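Local atomic coordinates of lipoate-protein ligase, putative (Streptococcus pneumoniae, PDB entry 1VQZ), a protein that is a putative member of the lipoate-protein ligase family, pairing a lipoyl protein ligase A/B-type domain with a bacterial C-terminal domain. Residues A[63-67]-A[68-72]. Sequence-based numbering, arbitrary orientation.
Sequences EEINR and DYVRE. With EDO (1,2-ethanediol), chain C.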
loop_
_atom_site.group_PDB
_atom_site.type_symbol
_atom_site.label_atom_id
_atom_site.label_comp_id
_atom_site.label_asym_id
_atom_site.label_seq_id
_atom_site.Cartn_x
_atom_site.Cartn_y
_atom_site.Cartn_z
ATOM N N GLU A 63 1.762 -14.772 9.676
ATOM C CA GLU A 63 0.554 -14.987 10.469
ATOM C C GLU A 63 -0.744 -14.621 9.763
ATOM O O GLU A 63 -1.808 -14.797 10.334
ATOM C CB GLU A 63 0.667 -14.171 11.738
ATOM C CG GLU A 63 1.744 -14.637 12.672
ATOM C CD GLU A 63 1.582 -16.105 13.042
ATOM O OE1 GLU A 63 0.424 -16.548 13.199
ATOM O OE2 GLU A 63 2.614 -16.802 13.139
ATOM N N GLU A 64 -0.639 -14.104 8.537
ATOM C CA GLU A 64 -1.776 -13.620 7.724
ATOM C C GLU A 64 -2.117 -14.444 6.502
ATOM O O GLU A 64 -3.240 -14.393 6.022
ATOM C CB GLU A 64 -1.511 -12.238 7.162
ATOM C CG GLU A 64 -1.038 -11.180 8.114
ATOM C CD GLU A 64 -1.902 -11.049 9.336
ATOM O OE1 GLU A 64 -3.145 -10.998 9.175
ATOM O OE2 GLU A 64 -1.317 -11.014 10.448
ATOM N N ILE A 65 -1.140 -15.137 5.951
ATOM C CA ILE A 65 -1.325 -15.888 4.709
ATOM C C ILE A 65 -1.642 -17.378 4.923
ATOM O O ILE A 65 -0.957 -18.077 5.713
ATOM C CB ILE A 65 -0.026 -15.776 3.845
ATOM C CG1 ILE A 65 0.225 -14.323 3.471
ATOM C CG2 ILE A 65 -0.068 -16.695 2.587
ATOM C CD1 ILE A 65 -0.852 -13.730 2.611
ATOM N N ASN A 66 -2.663 -17.856 4.224
ATOM C CA ASN A 66 -2.873 -19.283 4.073
ATOM C C ASN A 66 -1.876 -19.863 3.075
ATOM O O ASN A 66 -2.120 -19.853 1.858
ATOM C CB ASN A 66 -4.291 -19.582 3.617
ATOM C CG ASN A 66 -4.614 -21.061 3.653
ATOM O OD1 ASN A 66 -3.780 -21.877 3.327
ATOM N ND2 ASN A 66 -5.843 -21.399 4.023
ATOM N N ARG A 67 -0.744 -20.309 3.635
ATOM C CA ARG A 67 0.374 -20.974 2.958
ATOM C C ARG A 67 -0.035 -21.994 1.904
ATOM O O ARG A 67 0.413 -21.928 0.776
ATOM C CB ARG A 67 1.205 -21.747 4.008
ATOM C CG ARG A 67 2.481 -22.386 3.473
ATOM C CD ARG A 67 3.132 -23.292 4.526
ATOM N NE ARG A 67 2.500 -24.607 4.522
ATOM C CZ ARG A 67 2.514 -25.450 5.550
ATOM N NH1 ARG A 67 3.149 -25.128 6.672
ATOM N NH2 ARG A 67 1.908 -26.634 5.451
ATOM N N ASP A 68 -0.862 -22.948 2.301
ATOM C CA ASP A 68 -1.224 -24.015 1.401
ATOM C C ASP A 68 -2.127 -23.553 0.284
ATOM O O ASP A 68 -2.047 -24.067 -0.794
ATOM C CB ASP A 68 -1.964 -25.108 2.150
ATOM C CG ASP A 68 -1.064 -25.907 3.031
ATOM O OD1 ASP A 68 0.185 -25.703 2.997
ATOM O OD2 ASP A 68 -1.650 -26.721 3.746
ATOM N N TYR A 69 -3.018 -22.609 0.545
ATOM C CA TYR A 69 -3.859 -22.097 -0.543
ATOM C C TYR A 69 -3.039 -21.376 -1.601
ATOM O O TYR A 69 -3.211 -21.589 -2.823
ATOM C CB TYR A 69 -4.920 -21.168 -0.002
ATOM C CG TYR A 69 -5.878 -20.705 -1.059
ATOM C CD1 TYR A 69 -6.981 -21.503 -1.431
ATOM C CD2 TYR A 69 -5.696 -19.481 -1.695
ATOM C CE1 TYR A 69 -7.870 -21.084 -2.405
ATOM C CE2 TYR A 69 -6.577 -19.049 -2.668
ATOM C CZ TYR A 69 -7.669 -19.839 -3.008
ATOM O OH TYR A 69 -8.518 -19.404 -3.978
ATOM N N VAL A 70 -2.153 -20.496 -1.160
ATOM C CA VAL A 70 -1.415 -19.725 -2.147
ATOM C C VAL A 70 -0.455 -20.630 -2.893
ATOM O O VAL A 70 -0.191 -20.396 -4.059
ATOM C CB VAL A 70 -0.725 -18.410 -1.636
ATOM C CG1 VAL A 70 -1.708 -17.543 -0.888
ATOM C CG2 VAL A 70 0.539 -18.675 -0.817
ATOM N N ARG A 71 0.053 -21.659 -2.226
ATOM C CA ARG A 71 0.960 -22.580 -2.901
ATOM C C ARG A 71 0.224 -23.435 -3.924
ATOM O O ARG A 71 0.658 -23.551 -5.043
ATOM C CB ARG A 71 1.648 -23.494 -1.877
ATOM C CG ARG A 71 2.719 -22.834 -1.089
ATOM C CD ARG A 71 3.553 -23.860 -0.275
ATOM N NE ARG A 71 4.476 -23.167 0.621
ATOM C CZ ARG A 71 5.125 -23.743 1.613
ATOM N NH1 ARG A 71 4.980 -25.039 1.866
ATOM N NH2 ARG A 71 5.945 -23.015 2.336
ATOM N N GLU A 72 -0.883 -24.038 -3.521
ATOM C CA GLU A 72 -1.667 -24.892 -4.397
ATOM C C GLU A 72 -2.089 -24.133 -5.655
ATOM O O GLU A 72 -2.109 -24.678 -6.749
ATOM C CB GLU A 72 -2.908 -25.389 -3.671
ATOM C CG GLU A 72 -2.617 -26.463 -2.619
ATOM C CD GLU A 72 -3.775 -26.657 -1.615
ATOM O OE1 GLU A 72 -4.864 -26.059 -1.847
ATOM O OE2 GLU A 72 -3.578 -27.392 -0.601
HETATM C C1 EDO C . -1.356 -22.473 5.965
HETATM O O1 EDO C . -2.040 -21.613 6.901
HETATM C C2 EDO C . -1.990 -23.837 5.689
HETATM O O2 EDO C . -3.352 -23.749 5.214
#
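R67 lays its aliphatic chain over one face of the R71 guanidinium: CG of R67 stands 3.4 Å above that plane, over its centre. The chain of R67 then bends at chi3 (83°), which turns its own guanidinium aside toward D68. NE of R67 gives a hydrogen bond and salt bridge to D68 OD1 at 3.0 Å, meeting the carboxylate on its syn side but 33° out of its plane; a weak bond from NH2 reaches the same oxygen. This carboxylate probably offsets some of the repulsion between R67 NE and R71 NH1, which lie 3.7 Å apart. Immediately before R67, N66 takes the N-cap position of helix 67-73, in the family's catalytic domain. Its side chain reaches forward over the first turn, a chi1 of -171° setting CG beside the carbonyl carbon, and OD1 accepts from Y69 N at 3.0 Å, the donor lying above the carbonyl plane. A 1,2-ethanediol, probably from the crystallisation liquor, donates through O2 to the same OD1 (2.7 Å), so two bonds grip this oxygen. The helical bonds follow: V70 N to N66 O and R71 N to R67 O. On the buried side, I65 CG2 meets V70 CG1 at 3.9 Å, the side chains crossing at about a right angle. V70 and Y69 also pack on A173 of helix 169-173, while I65 touches L174 just beyond it.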